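PDB 3VMV: pectate lyase from Bacillus, which probably cleaves pectate (polygalacturonate) as a secreted lyase of polysaccharide lyase family 1, built around a parallel beta-helix. Local coordinates for residues I78-I83 with A102-I107; G12-G17 with S129-I134; D67-R72 with G96-N101; I123-D128 with R160-I165. All coordinates share one frame; numbering follows the deposited sequence.

Interaction 1: I78-I83 with A102-I107; sequences IKNISI and AHNIII
His-103 is held through its backbone by strand 78-83: its N donates to Ile-78 O (2.8 Å), and its O accepts from Asn-80 N (2.9 Å). Beyond the corner at Asn-104 the same parallel pattern resumes. Ile-81 N reaches Asn-104 O on a longer bond of 3.2 Å, Ile-81 O takes Ile-106 N, and Ile-106 O takes Ile-83 N. At the corner itself Asn-104 ND2 gives a nearly straight bond (169°) to Asn-80 OD1, 2.9 Å away. The acceptor lies in the amide plane of Asn-104, but the donor is tilted from the carbonyl plane of Asn-80, and the two amide planes stand 73° apart. With CG anti to the backbone N (chi1 -173°), Asn-104 swings its amide toward that partner. Both asparagines have positive phi at matching positions, the one within its strand and the other at the corner, consistent with two rungs of an asparagine ladder as in the parallel beta-helix of pectate lyases. Their outer atoms are also satisfied: Asn-80 ND2 by Asp-45 O, Asn-104 OD1 by the amides of Thr-15 and Gly-16. Ser-82 OG accepts from Gly-17 N while lying 3.6 Å from Ile-106 CB, and Lys-79 NZ leads off to a salt bridge with Asp-45. On the buried face Ile-78 CG2 meets Ala-102 CB at 3.7 Å, and Ile-105 curls its CD1 to 4.0 Å from Ile-81 CB.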
loop_
_atom_site.group_PDB
_atom_site.type_symbol
_atom_site.label_atom_id
_atom_site.label_comp_id
_atom_site.label_asym_id
_atom_site.label_seq_id
_atom_site.Cartn_x
_atom_site.Cartn_y
_atom_site.Cartn_z
ATOM N N ILE A 78 -18.793 0.177 -5.242
ATOM C CA ILE A 78 -18.565 -1.153 -5.785
ATOM C C ILE A 78 -18.041 -2.010 -4.638
ATOM O O ILE A 78 -17.256 -1.540 -3.825
ATOM C CB ILE A 78 -17.593 -1.133 -6.999
ATOM C CG1 ILE A 78 -17.489 -2.541 -7.599
ATOM C CG2 ILE A 78 -16.200 -0.516 -6.618
ATOM C CD1 ILE A 78 -16.721 -2.518 -8.922
ATOM N N LYS A 79 -18.513 -3.241 -4.530
ATOM C CA LYS A 79 -18.274 -4.029 -3.305
ATOM C C LYS A 79 -17.894 -5.467 -3.561
ATOM O O LYS A 79 -18.258 -6.038 -4.561
ATOM C CB LYS A 79 -19.521 -4.053 -2.433
ATOM C CG LYS A 79 -20.056 -2.640 -2.132
ATOM C CD LYS A 79 -20.961 -2.645 -0.909
ATOM C CE LYS A 79 -22.368 -2.914 -1.303
ATOM N NZ LYS A 79 -22.888 -1.796 -2.132
ATOM N N ASN A 80 -17.195 -6.062 -2.599
ATOM C CA ASN A 80 -17.077 -7.514 -2.490
ATOM C C ASN A 80 -16.337 -8.170 -3.672
ATOM O O ASN A 80 -16.890 -9.011 -4.398
ATOM C CB ASN A 80 -18.463 -8.166 -2.310
ATOM C CG ASN A 80 -19.274 -7.524 -1.190
ATOM O OD1 ASN A 80 -18.744 -7.033 -0.194
ATOM N ND2 ASN A 80 -20.602 -7.527 -1.372
ATOM N N ILE A 81 -15.069 -7.785 -3.820
ATOM C CA ILE A 81 -14.233 -8.336 -4.880
ATOM C C ILE A 81 -12.924 -8.821 -4.320
ATOM O O ILE A 81 -12.339 -8.140 -3.471
ATOM C CB ILE A 81 -13.935 -7.238 -5.890
ATOM C CG1 ILE A 81 -15.223 -6.850 -6.609
ATOM C CG2 ILE A 81 -12.870 -7.704 -6.899
ATOM C CD1 ILE A 81 -15.033 -5.706 -7.597
ATOM N N SER A 82 -12.433 -9.962 -4.792
ATOM C CA SER A 82 -11.023 -10.310 -4.633
ATOM C C SER A 82 -10.389 -10.476 -6.007
ATOM O O SER A 82 -11.018 -11.064 -6.907
ATOM C CB SER A 82 -10.864 -11.639 -3.895
ATOM O OG SER A 82 -11.390 -11.597 -2.592
ATOM N N ILE A 83 -9.196 -9.919 -6.179
ATOM C CA ILE A 83 -8.349 -10.167 -7.351
ATOM C C ILE A 83 -7.132 -10.899 -6.814
ATOM O O ILE A 83 -6.398 -10.342 -5.988
ATOM C CB ILE A 83 -7.947 -8.818 -7.995
ATOM C CG1 ILE A 83 -9.222 -8.160 -8.537
ATOM C CG2 ILE A 83 -6.864 -9.007 -9.062
ATOM C CD1 ILE A 83 -9.029 -6.745 -9.052
ATOM N N ALA A 102 -14.672 1.823 -3.395
ATOM C CA ALA A 102 -14.659 0.384 -3.418
ATOM C C ALA A 102 -14.623 -0.152 -1.996
ATOM O O ALA A 102 -13.865 0.360 -1.178
ATOM C CB ALA A 102 -13.430 -0.078 -4.216
ATOM N N HIS A 103 -15.474 -1.138 -1.694
ATOM C CA HIS A 103 -15.682 -1.605 -0.325
ATOM C C HIS A 103 -15.561 -3.095 -0.231
ATOM O O HIS A 103 -16.164 -3.802 -1.016
ATOM C CB HIS A 103 -17.049 -1.156 0.152
ATOM C CG HIS A 103 -17.154 0.328 0.249
ATOM N ND1 HIS A 103 -17.291 1.132 -0.862
ATOM C CD2 HIS A 103 -17.029 1.159 1.309
ATOM C CE1 HIS A 103 -17.292 2.400 -0.484
ATOM N NE2 HIS A 103 -17.140 2.442 0.826
ATOM N N ASN A 104 -14.766 -3.553 0.733
ATOM C CA ASN A 104 -14.552 -4.977 0.966
ATOM C C ASN A 104 -13.855 -5.616 -0.242
ATOM O O ASN A 104 -14.439 -6.424 -0.990
ATOM C CB ASN A 104 -15.881 -5.712 1.310
ATOM C CG ASN A 104 -15.637 -7.149 1.729
ATOM O OD1 ASN A 104 -14.597 -7.447 2.315
ATOM N ND2 ASN A 104 -16.555 -8.048 1.398
ATOM N N ILE A 105 -12.592 -5.234 -0.408
ATOM C CA ILE A 105 -11.787 -5.604 -1.562
ATOM C C ILE A 105 -10.484 -6.250 -1.100
ATOM O O ILE A 105 -9.819 -5.725 -0.202
ATOM C CB ILE A 105 -11.411 -4.361 -2.374
ATOM C CG1 ILE A 105 -12.635 -3.437 -2.592
ATOM C CG2 ILE A 105 -10.756 -4.762 -3.682
ATOM C CD1 ILE A 105 -13.732 -4.006 -3.519
ATOM N N ILE A 106 -10.131 -7.378 -1.695
ATOM C CA ILE A 106 -8.845 -8.016 -1.478
ATOM C C ILE A 106 -8.046 -8.037 -2.791
ATOM O O ILE A 106 -8.565 -8.455 -3.816
ATOM C CB ILE A 106 -9.045 -9.452 -0.979
ATOM C CG1 ILE A 106 -9.784 -9.405 0.347
ATOM C CG2 ILE A 106 -7.679 -10.182 -0.860
ATOM C CD1 ILE A 106 -10.023 -10.795 0.965
ATOM N N ILE A 107 -6.799 -7.562 -2.760
ATOM C CA ILE A 107 -5.846 -7.761 -3.871
ATOM C C ILE A 107 -4.692 -8.569 -3.300
ATOM O O ILE A 107 -4.031 -8.131 -2.335
ATOM C CB ILE A 107 -5.363 -6.428 -4.400
ATOM C CG1 ILE A 107 -6.549 -5.566 -4.830
ATOM C CG2 ILE A 107 -4.332 -6.610 -5.552
ATOM C CD1 ILE A 107 -6.223 -4.184 -5.223
#

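Interaction 2: G12-G17 with S129-I134; sequences GGTTGG and SKNVWI
Thr-14 presses both branches of its side chain against the chain around the corner at Asn-131. OG1 comes to 3.4 Å from Asn-131 CB, although its hydrogen bond goes elsewhere, to Ala-8 O. The methyl, set anti to the backbone N while chi1 is -56°, turns to the strand instead, with CG2 3.6 Å from Asn-131 O and 4.0 Å from Trp-133 CB. Pro-4 touches Thr-14 and Trp-133 as well, and Trp-133 NE1 bonds to Ser-168 OG, which fixes the pyrrole N-H of the indole. This buried patch, where Thr-14 makes its contact by packing, is the tight part. Toward solvent the contact thins out: Gly-13, partly exposed, adds little beyond its carbonyl O, 3.9 Å from Asn-131 CB. Exchanging Thr-14 for glycine would probably leave Ala-8 O without its hydroxyl partner and open a gap over Asn-131 and the CB of Trp-133. Asn-131, with positive phi like Asn-104 one coil earlier, takes the corner position that carries asparagine ladders in parallel beta-helices, and the N-terminal loop lies across it.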
loop_
_atom_site.group_PDB
_atom_site.type_symbol
_atom_site.label_atom_id
_atom_site.label_comp_id
_atom_site.label_asym_id
_atom_site.label_seq_id
_atom_site.Cartn_x
_atom_site.Cartn_y
_atom_site.Cartn_z
ATOM N N GLY A 12 -16.431 -4.095 10.345
ATOM C CA GLY A 12 -17.094 -5.236 9.732
ATOM C C GLY A 12 -16.211 -6.301 9.085
ATOM O O GLY A 12 -16.691 -7.380 8.742
ATOM N N GLY A 13 -14.934 -5.986 8.874
ATOM C CA GLY A 13 -13.978 -6.945 8.352
ATOM C C GLY A 13 -13.850 -6.901 6.833
ATOM O O GLY A 13 -14.591 -6.162 6.145
ATOM N N THR A 14 -12.917 -7.688 6.322
ATOM C CA THR A 14 -12.686 -7.763 4.881
ATOM C C THR A 14 -12.625 -9.216 4.426
ATOM O O THR A 14 -11.744 -9.996 4.845
ATOM C CB THR A 14 -11.374 -7.029 4.503
ATOM O OG1 THR A 14 -11.407 -5.682 4.963
ATOM C CG2 THR A 14 -11.185 -7.033 3.012
ATOM N N THR A 15 -13.593 -9.588 3.583
ATOM C CA THR A 15 -13.686 -10.908 3.006
ATOM C C THR A 15 -13.606 -10.885 1.483
ATOM O O THR A 15 -13.545 -11.931 0.843
ATOM C CB THR A 15 -15.017 -11.606 3.377
ATOM O OG1 THR A 15 -16.121 -10.802 2.945
ATOM C CG2 THR A 15 -15.107 -11.838 4.890
ATOM N N GLY A 16 -13.579 -9.692 0.905
ATOM C CA GLY A 16 -13.461 -9.578 -0.543
ATOM C C GLY A 16 -14.563 -10.294 -1.312
ATOM O O GLY A 16 -15.777 -10.117 -1.046
ATOM N N GLY A 17 -14.146 -11.097 -2.281
ATOM C CA GLY A 17 -15.070 -11.789 -3.173
ATOM C C GLY A 17 -15.435 -13.169 -2.698
ATOM O O GLY A 17 -16.021 -13.938 -3.452
ATOM N N SER A 129 -12.953 4.690 -0.562
ATOM C CA SER A 129 -12.896 3.233 -0.455
ATOM C C SER A 129 -12.670 2.842 1.009
ATOM O O SER A 129 -12.010 3.553 1.766
ATOM C CB SER A 129 -11.738 2.698 -1.281
ATOM O OG SER A 129 -12.013 2.801 -2.666
ATOM N N LYS A 130 -13.208 1.691 1.402
ATOM C CA LYS A 130 -13.015 1.198 2.755
ATOM C C LYS A 130 -12.893 -0.315 2.779
ATOM O O LYS A 130 -13.475 -1.015 1.919
ATOM C CB LYS A 130 -14.186 1.624 3.640
ATOM C CG LYS A 130 -14.178 3.152 3.848
ATOM C CD LYS A 130 -15.181 3.589 4.893
ATOM C CE LYS A 130 -15.215 5.107 4.951
ATOM N NZ LYS A 130 -14.550 5.708 3.753
ATOM N N ASN A 131 -12.141 -0.820 3.758
ATOM C CA ASN A 131 -12.007 -2.276 4.002
ATOM C C ASN A 131 -11.336 -2.948 2.830
ATOM O O ASN A 131 -11.954 -3.627 2.055
ATOM C CB ASN A 131 -13.345 -2.931 4.373
ATOM C CG ASN A 131 -13.761 -2.551 5.766
ATOM O OD1 ASN A 131 -13.304 -3.162 6.753
ATOM N ND2 ASN A 131 -14.534 -1.506 5.875
ATOM N N VAL A 132 -10.051 -2.656 2.691
ATOM C CA VAL A 132 -9.248 -3.132 1.607
ATOM C C VAL A 132 -8.032 -3.828 2.182
ATOM O O VAL A 132 -7.373 -3.265 3.067
ATOM C CB VAL A 132 -8.763 -1.955 0.795
ATOM C CG1 VAL A 132 -7.833 -2.401 -0.318
ATOM C CG2 VAL A 132 -9.941 -1.128 0.219
ATOM N N TRP A 133 -7.762 -5.036 1.705
ATOM C CA TRP A 133 -6.612 -5.820 2.142
ATOM C C TRP A 133 -5.702 -6.070 0.930
ATOM O O TRP A 133 -6.150 -6.685 -0.053
ATOM C CB TRP A 133 -7.151 -7.120 2.737
ATOM C CG TRP A 133 -6.098 -7.998 3.364
ATOM C CD1 TRP A 133 -4.907 -7.578 3.888
ATOM C CD2 TRP A 133 -6.181 -9.404 3.602
ATOM N NE1 TRP A 133 -4.215 -8.660 4.422
ATOM C CE2 TRP A 133 -4.977 -9.790 4.242
ATOM C CE3 TRP A 133 -7.146 -10.386 3.296
ATOM C CZ2 TRP A 133 -4.727 -11.100 4.628
ATOM C CZ3 TRP A 133 -6.908 -11.690 3.687
ATOM C CH2 TRP A 133 -5.697 -12.038 4.320
ATOM N N ILE A 134 -4.471 -5.555 0.996
ATOM C CA ILE A 134 -3.476 -5.692 -0.077
ATOM C C ILE A 134 -2.397 -6.604 0.512
ATOM O O ILE A 134 -1.667 -6.144 1.389
ATOM C CB ILE A 134 -2.955 -4.328 -0.415
ATOM C CG1 ILE A 134 -4.101 -3.545 -1.059
ATOM C CG2 ILE A 134 -1.690 -4.424 -1.374
ATOM C CD1 ILE A 134 -3.837 -2.023 -1.161
#

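Interaction 3: D67-R72 with G96-N101; sequences DVKNHR and GIRLSN. With SO4 (sulfate ion), chain B.
Arg-98 NH1 donates to Asp-67 OD1 in a salt bridge of 3.0 Å, the acceptor lying at the guanidinium edge, near its plane. The oxygen, however, is met from well above the carboxylate plane (49° out of it). A bend at chi3 (64°) brings the guanidinium round beside Asp-67. The rest of its edge holds a sulfate, probably from the crystallisation liquor, through NH1 to O2 and NH2 to O3 (2.7 Å), and Glu-119 gives Arg-98 a second salt bridge. Lys-69 NZ stands 3.4 Å from Arg-98 NH1, so two basic groups gather on the side of this anion and Asp-67. A water fixes the pair further, taking a bond from Arg-98 NE and donating to Asp-67 OD1 at 2.6 Å. Behind this shell the backbones set the register: Val-68 N donates to Arg-98 O and Val-68 O accepts from Ser-100 N (3.0 Å). On the opposite, buried face Val-68 CB is packed tightly on Leu-99 CD2 at 3.5 Å. Lys-69 lays CE 3.4 Å from Ser-100 OG, which hydrogen-bonds to Asp-127 OD2. Helix 28-40 covers Val-68 through Ile-35, and strand 97-103 runs parallel between strands 66-68 and 123-126.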
loop_
_atom_site.group_PDB
_atom_site.type_symbol
_atom_site.label_atom_id
_atom_site.label_comp_id
_atom_site.label_asym_id
_atom_site.label_seq_id
_atom_site.Cartn_x
_atom_site.Cartn_y
_atom_site.Cartn_z
ATOM N N ASP A 67 -9.999 -0.452 -13.597
ATOM C CA ASP A 67 -10.882 0.476 -12.903
ATOM C C ASP A 67 -11.865 -0.318 -12.045
ATOM O O ASP A 67 -12.943 -0.730 -12.507
ATOM C CB ASP A 67 -11.608 1.293 -13.992
ATOM C CG ASP A 67 -12.058 2.704 -13.572
ATOM O OD1 ASP A 67 -11.754 3.184 -12.495
ATOM O OD2 ASP A 67 -12.766 3.332 -14.395
ATOM N N VAL A 68 -11.517 -0.481 -10.771
ATOM C CA VAL A 68 -12.437 -1.080 -9.775
ATOM C C VAL A 68 -13.357 0.010 -9.255
ATOM O O VAL A 68 -13.120 0.638 -8.222
ATOM C CB VAL A 68 -11.680 -1.826 -8.651
ATOM C CG1 VAL A 68 -12.691 -2.530 -7.723
ATOM C CG2 VAL A 68 -10.700 -2.824 -9.261
ATOM N N LYS A 69 -14.396 0.284 -10.053
ATOM C CA LYS A 69 -15.288 1.411 -9.881
ATOM C C LYS A 69 -16.616 0.963 -10.436
ATOM O O LYS A 69 -16.679 0.241 -11.431
ATOM C CB LYS A 69 -14.791 2.611 -10.706
ATOM C CG LYS A 69 -15.578 3.881 -10.447
ATOM C CD LYS A 69 -15.163 4.995 -11.415
ATOM C CE LYS A 69 -13.759 5.508 -11.063
ATOM N NZ LYS A 69 -13.523 6.802 -11.755
ATOM N N ASN A 70 -17.677 1.419 -9.795
ATOM C CA ASN A 70 -19.003 1.138 -10.284
ATOM C C ASN A 70 -19.144 1.711 -11.684
ATOM O O ASN A 70 -18.620 2.781 -11.982
ATOM C CB ASN A 70 -20.014 1.822 -9.353
ATOM C CG ASN A 70 -21.439 1.362 -9.628
ATOM O OD1 ASN A 70 -22.051 1.753 -10.610
ATOM N ND2 ASN A 70 -21.953 0.515 -8.757
ATOM N N HIS A 71 -19.869 1.017 -12.546
ATOM C CA HIS A 71 -20.146 1.573 -13.869
ATOM C C HIS A 71 -20.971 2.887 -13.730
ATOM O O HIS A 71 -20.936 3.730 -14.606
ATOM C CB HIS A 71 -20.830 0.512 -14.779
ATOM C CG HIS A 71 -22.305 0.457 -14.610
ATOM N ND1 HIS A 71 -22.904 -0.196 -13.561
ATOM C CD2 HIS A 71 -23.314 0.991 -15.347
ATOM C CE1 HIS A 71 -24.212 -0.055 -13.645
ATOM N NE2 HIS A 71 -24.485 0.664 -14.720
ATOM N N ARG A 72 -21.735 3.072 -12.655
ATOM C CA ARG A 72 -22.501 4.354 -12.522
ATOM C C ARG A 72 -21.638 5.446 -11.878
ATOM O O ARG A 72 -22.166 6.456 -11.350
ATOM C CB ARG A 72 -23.795 4.200 -11.724
ATOM C CG ARG A 72 -25.046 3.717 -12.510
ATOM C CD ARG A 72 -25.112 4.152 -13.993
ATOM N NE ARG A 72 -25.894 5.366 -14.327
ATOM C CZ ARG A 72 -26.485 5.528 -15.514
ATOM N NH1 ARG A 72 -26.424 4.525 -16.391
ATOM N NH2 ARG A 72 -27.177 6.645 -15.834
ATOM N N GLY A 96 -1.749 -0.506 -13.721
ATOM C CA GLY A 96 -2.112 -0.607 -12.323
ATOM C C GLY A 96 -3.593 -0.699 -12.084
ATOM O O GLY A 96 -4.418 -0.654 -13.006
ATOM N N ILE A 97 -3.925 -0.922 -10.821
ATOM C CA ILE A 97 -5.316 -1.029 -10.377
ATOM C C ILE A 97 -5.736 0.195 -9.602
ATOM O O ILE A 97 -4.966 0.704 -8.792
ATOM C CB ILE A 97 -5.448 -2.256 -9.432
ATOM C CG1 ILE A 97 -5.084 -3.522 -10.212
ATOM C CG2 ILE A 97 -6.891 -2.358 -8.907
ATOM C CD1 ILE A 97 -4.957 -4.817 -9.304
ATOM N N ARG A 98 -6.955 0.686 -9.842
ATOM C CA ARG A 98 -7.499 1.783 -9.058
ATOM C C ARG A 98 -8.765 1.332 -8.373
ATOM O O ARG A 98 -9.674 0.822 -9.019
ATOM C CB ARG A 98 -7.760 3.053 -9.882
ATOM C CG ARG A 98 -8.293 4.216 -9.041
ATOM C CD ARG A 98 -8.400 5.497 -9.875
ATOM N NE ARG A 98 -9.383 5.311 -10.937
ATOM C CZ ARG A 98 -9.536 6.150 -11.976
ATOM N NH1 ARG A 98 -10.485 5.905 -12.867
ATOM N NH2 ARG A 98 -8.738 7.202 -12.122
ATOM N N LEU A 99 -8.835 1.559 -7.072
ATOM C CA LEU A 99 -10.072 1.298 -6.336
ATOM C C LEU A 99 -10.760 2.604 -6.049
ATOM O O LEU A 99 -10.181 3.467 -5.364
ATOM C CB LEU A 99 -9.763 0.562 -5.031
ATOM C CG LEU A 99 -8.927 -0.737 -5.063
ATOM C CD1 LEU A 99 -8.927 -1.352 -3.629
ATOM C CD2 LEU A 99 -9.332 -1.739 -6.084
ATOM N N SER A 100 -11.992 2.776 -6.506
ATOM C CA SER A 100 -12.699 4.044 -6.329
ATOM C C SER A 100 -14.071 3.772 -5.701
ATOM O O SER A 100 -14.881 3.031 -6.263
ATOM C CB SER A 100 -12.840 4.729 -7.694
ATOM O OG SER A 100 -13.756 5.805 -7.629
ATOM N N ASN A 101 -14.290 4.341 -4.525
ATOM C CA ASN A 101 -15.475 4.044 -3.708
ATOM C C ASN A 101 -15.754 2.540 -3.668
ATOM O O ASN A 101 -16.858 2.058 -3.887
ATOM C CB ASN A 101 -16.698 4.842 -4.171
ATOM C CG ASN A 101 -17.730 5.020 -3.057
ATOM O OD1 ASN A 101 -17.496 4.701 -1.901
ATOM N ND2 ASN A 101 -18.914 5.566 -3.438
HETATM S S SO4 B . -9.383 8.607 -15.442
HETATM O O1 SO4 B . -8.568 7.745 -16.286
HETATM O O2 SO4 B . -10.636 7.966 -15.107
HETATM O O3 SO4 B . -8.637 8.919 -14.226
HETATM O O4 SO4 B . -9.705 9.829 -16.160
HETATM O O HOH W 1 -11.354 3.185 -9.931
HETATM O O HOH W 2 -17.357 3.038 -7.528
#

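Interaction 4: I123-D128 with R160-I165; sequences IEVTDD and RNAEYI
With CG anti to the carbonyl carbon in both (chi1 near -60°), on backbones that match in their left-handed phi and psi, the side chains of Asp-128 and Asn-161 run side by side in one direction. Their flat ends are only 20° from parallel, and Asp-128 OD1 lies 3.3 Å from Asn-161 CB. Beneath them Asp-128 N donates to Arg-160 O at 2.9 Å, nearly in line with the carbonyl though bent at the hydrogen (145°). It is the one hydrogen bond between the segments. Arg-160 stretches out alongside Thr-126 and Asp-127: Thr-126 OG1 meets its CB at 3.6 Å, and Asp-127 OD1 meets its CD at 3.7 Å. The charged ends do not touch, since Asp-127 OD1 and Arg-160 NE remain 4.7 Å apart, so any attraction is probably modest. The main partner of the Asp-127 carboxylate is Ser-100, while its backbone N is buried without a partner. Inward, Val-125 CG1 packs on Ala-162 CB (3.9 Å) and slides past Ile-165 CD1 (4.0 Å). An alanine in place of Asp-128 would remove the carboxylate lying against Asn-161 CB and is likely to leave that side chain freer to turn. Positive phi at Asp-127 and Asp-128, and at Arg-160 and Asn-161, marks the places where each chain leaves its strand for the next face of the beta-helix. Strand 123-126 lies between strands 97-103 and 156-158; Met-158 touches both Val-125 and Ile-165, and Ile-194 of strand 192-197 packs on Ile-165 from the next coil.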
loop_
_atom_site.group_PDB
_atom_site.type_symbol
_atom_site.label_atom_id
_atom_site.label_comp_id
_atom_site.label_asym_id
_atom_site.label_seq_id
_atom_site.Cartn_x
_atom_site.Cartn_y
_atom_site.Cartn_z
ATOM N N ILE A 123 -1.186 0.358 -7.164
ATOM C CA ILE A 123 -2.541 0.321 -6.622
ATOM C C ILE A 123 -2.863 1.680 -6.049
ATOM O O ILE A 123 -2.195 2.149 -5.132
ATOM C CB ILE A 123 -2.717 -0.728 -5.532
ATOM C CG1 ILE A 123 -2.312 -2.098 -6.060
ATOM C CG2 ILE A 123 -4.198 -0.772 -5.071
ATOM C CD1 ILE A 123 -2.405 -3.245 -4.994
ATOM N N GLU A 124 -3.893 2.326 -6.594
ATOM C CA GLU A 124 -4.413 3.567 -6.054
ATOM C C GLU A 124 -5.699 3.286 -5.318
ATOM O O GLU A 124 -6.621 2.718 -5.913
ATOM C CB GLU A 124 -4.658 4.594 -7.170
ATOM C CG GLU A 124 -5.481 5.809 -6.607
ATOM C CD GLU A 124 -5.427 7.125 -7.397
ATOM O OE1 GLU A 124 -4.417 7.877 -7.312
ATOM O OE2 GLU A 124 -6.436 7.455 -8.062
ATOM N N VAL A 125 -5.788 3.675 -4.042
ATOM C CA VAL A 125 -6.988 3.417 -3.261
ATOM C C VAL A 125 -7.594 4.782 -2.914
ATOM O O VAL A 125 -6.973 5.559 -2.210
ATOM C CB VAL A 125 -6.645 2.642 -1.977
ATOM C CG1 VAL A 125 -7.887 2.355 -1.189
ATOM C CG2 VAL A 125 -5.864 1.335 -2.278
ATOM N N THR A 126 -8.790 5.094 -3.423
ATOM C CA THR A 126 -9.246 6.470 -3.417
ATOM C C THR A 126 -10.751 6.575 -3.368
ATOM O O THR A 126 -11.459 5.564 -3.237
ATOM C CB THR A 126 -8.640 7.221 -4.637
ATOM O OG1 THR A 126 -8.855 8.626 -4.489
ATOM C CG2 THR A 126 -9.205 6.713 -5.981
ATOM N N ASP A 127 -11.249 7.810 -3.408
ATOM C CA ASP A 127 -12.681 8.087 -3.450
ATOM C C ASP A 127 -13.474 7.297 -2.418
ATOM O O ASP A 127 -14.442 6.622 -2.768
ATOM C CB ASP A 127 -13.264 7.824 -4.861
ATOM C CG ASP A 127 -12.524 8.610 -5.965
ATOM O OD1 ASP A 127 -12.112 9.762 -5.712
ATOM O OD2 ASP A 127 -12.341 8.070 -7.066
ATOM N N ASP A 128 -13.064 7.405 -1.164
ATOM C CA ASP A 128 -13.833 6.896 -0.040
ATOM C C ASP A 128 -13.922 5.384 0.049
ATOM O O ASP A 128 -14.812 4.865 0.722
ATOM C CB ASP A 128 -15.231 7.531 -0.029
ATOM C CG ASP A 128 -15.171 9.046 0.097
ATOM O OD1 ASP A 128 -15.187 9.533 1.244
ATOM O OD2 ASP A 128 -15.122 9.742 -0.940
ATOM N N ARG A 160 -8.084 10.600 -0.484
ATOM C CA ARG A 160 -9.505 10.966 -0.548
ATOM C C ARG A 160 -10.357 10.058 0.346
ATOM O O ARG A 160 -11.302 9.401 -0.097
ATOM C CB ARG A 160 -10.001 10.984 -2.006
ATOM C CG ARG A 160 -9.267 12.085 -2.808
ATOM C CD ARG A 160 -9.847 12.225 -4.198
ATOM N NE ARG A 160 -9.310 13.443 -4.813
ATOM C CZ ARG A 160 -9.845 14.660 -4.717
ATOM N NH1 ARG A 160 -10.968 14.865 -4.036
ATOM N NH2 ARG A 160 -9.243 15.684 -5.311
ATOM N N ASN A 161 -10.013 10.066 1.629
ATOM C CA ASN A 161 -10.831 9.433 2.660
ATOM C C ASN A 161 -10.921 7.910 2.626
ATOM O O ASN A 161 -11.811 7.349 3.253
ATOM C CB ASN A 161 -12.228 10.039 2.640
ATOM C CG ASN A 161 -12.179 11.505 2.884
ATOM O OD1 ASN A 161 -11.803 11.943 3.973
ATOM N ND2 ASN A 161 -12.498 12.282 1.859
ATOM N N ALA A 162 -9.956 7.259 1.982
ATOM C CA ALA A 162 -9.821 5.806 2.058
ATOM C C ALA A 162 -9.581 5.450 3.522
ATOM O O ALA A 162 -8.841 6.146 4.214
ATOM C CB ALA A 162 -8.612 5.346 1.210
ATOM N N GLU A 163 -10.170 4.356 4.004
ATOM C CA GLU A 163 -10.127 4.069 5.441
ATOM C C GLU A 163 -10.212 2.577 5.644
ATOM O O GLU A 163 -10.889 1.880 4.867
ATOM C CB GLU A 163 -11.336 4.716 6.151
ATOM C CG GLU A 163 -11.232 4.798 7.658
ATOM C CD GLU A 163 -12.322 5.719 8.233
ATOM O OE1 GLU A 163 -13.238 6.074 7.471
ATOM O OE2 GLU A 163 -12.273 6.085 9.420
ATOM N N TYR A 164 -9.593 2.091 6.730
ATOM C CA TYR A 164 -9.668 0.681 7.137
ATOM C C TYR A 164 -8.948 -0.191 6.121
ATOM O O TYR A 164 -9.557 -1.018 5.426
ATOM C CB TYR A 164 -11.141 0.199 7.374
ATOM C CG TYR A 164 -11.855 0.936 8.490
ATOM C CD1 TYR A 164 -11.517 0.722 9.810
ATOM C CD2 TYR A 164 -12.878 1.846 8.200
ATOM C CE1 TYR A 164 -12.158 1.416 10.827
ATOM C CE2 TYR A 164 -13.532 2.525 9.202
ATOM C CZ TYR A 164 -13.157 2.299 10.502
ATOM O OH TYR A 164 -13.792 2.970 11.514
ATOM N N ILE A 165 -7.633 -0.002 6.022
ATOM C CA ILE A 165 -6.842 -0.608 4.955
ATOM C C ILE A 165 -5.679 -1.343 5.604
ATOM O O ILE A 165 -5.055 -0.787 6.524
ATOM C CB ILE A 165 -6.312 0.478 4.031
ATOM C CG1 ILE A 165 -7.477 1.376 3.596
ATOM C CG2 ILE A 165 -5.546 -0.151 2.837
ATOM C CD1 ILE A 165 -7.116 2.501 2.701
#

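How the interactions relate
From the N terminus, 12-17 opens interaction 2, a long loop that closes only at 129-134. Within it 67-72 starts interaction 3 and 78-83 starts interaction 1. These close in the same order, at 96-101 and 102-107, so the two cross, both drawing on strand 97-103. Interaction 4 opens at 123-128, just before interaction 2 closes, and ends at 160-165, so these two cross as well; it follows 1 and 3 in series. Interactions 1, 3 and 4 join successive coils of the beta-helix, with the neighbouring strands 97-103 and 123-126 linking 3 to 4. Interaction 2 brings the N-terminal loop across those coils.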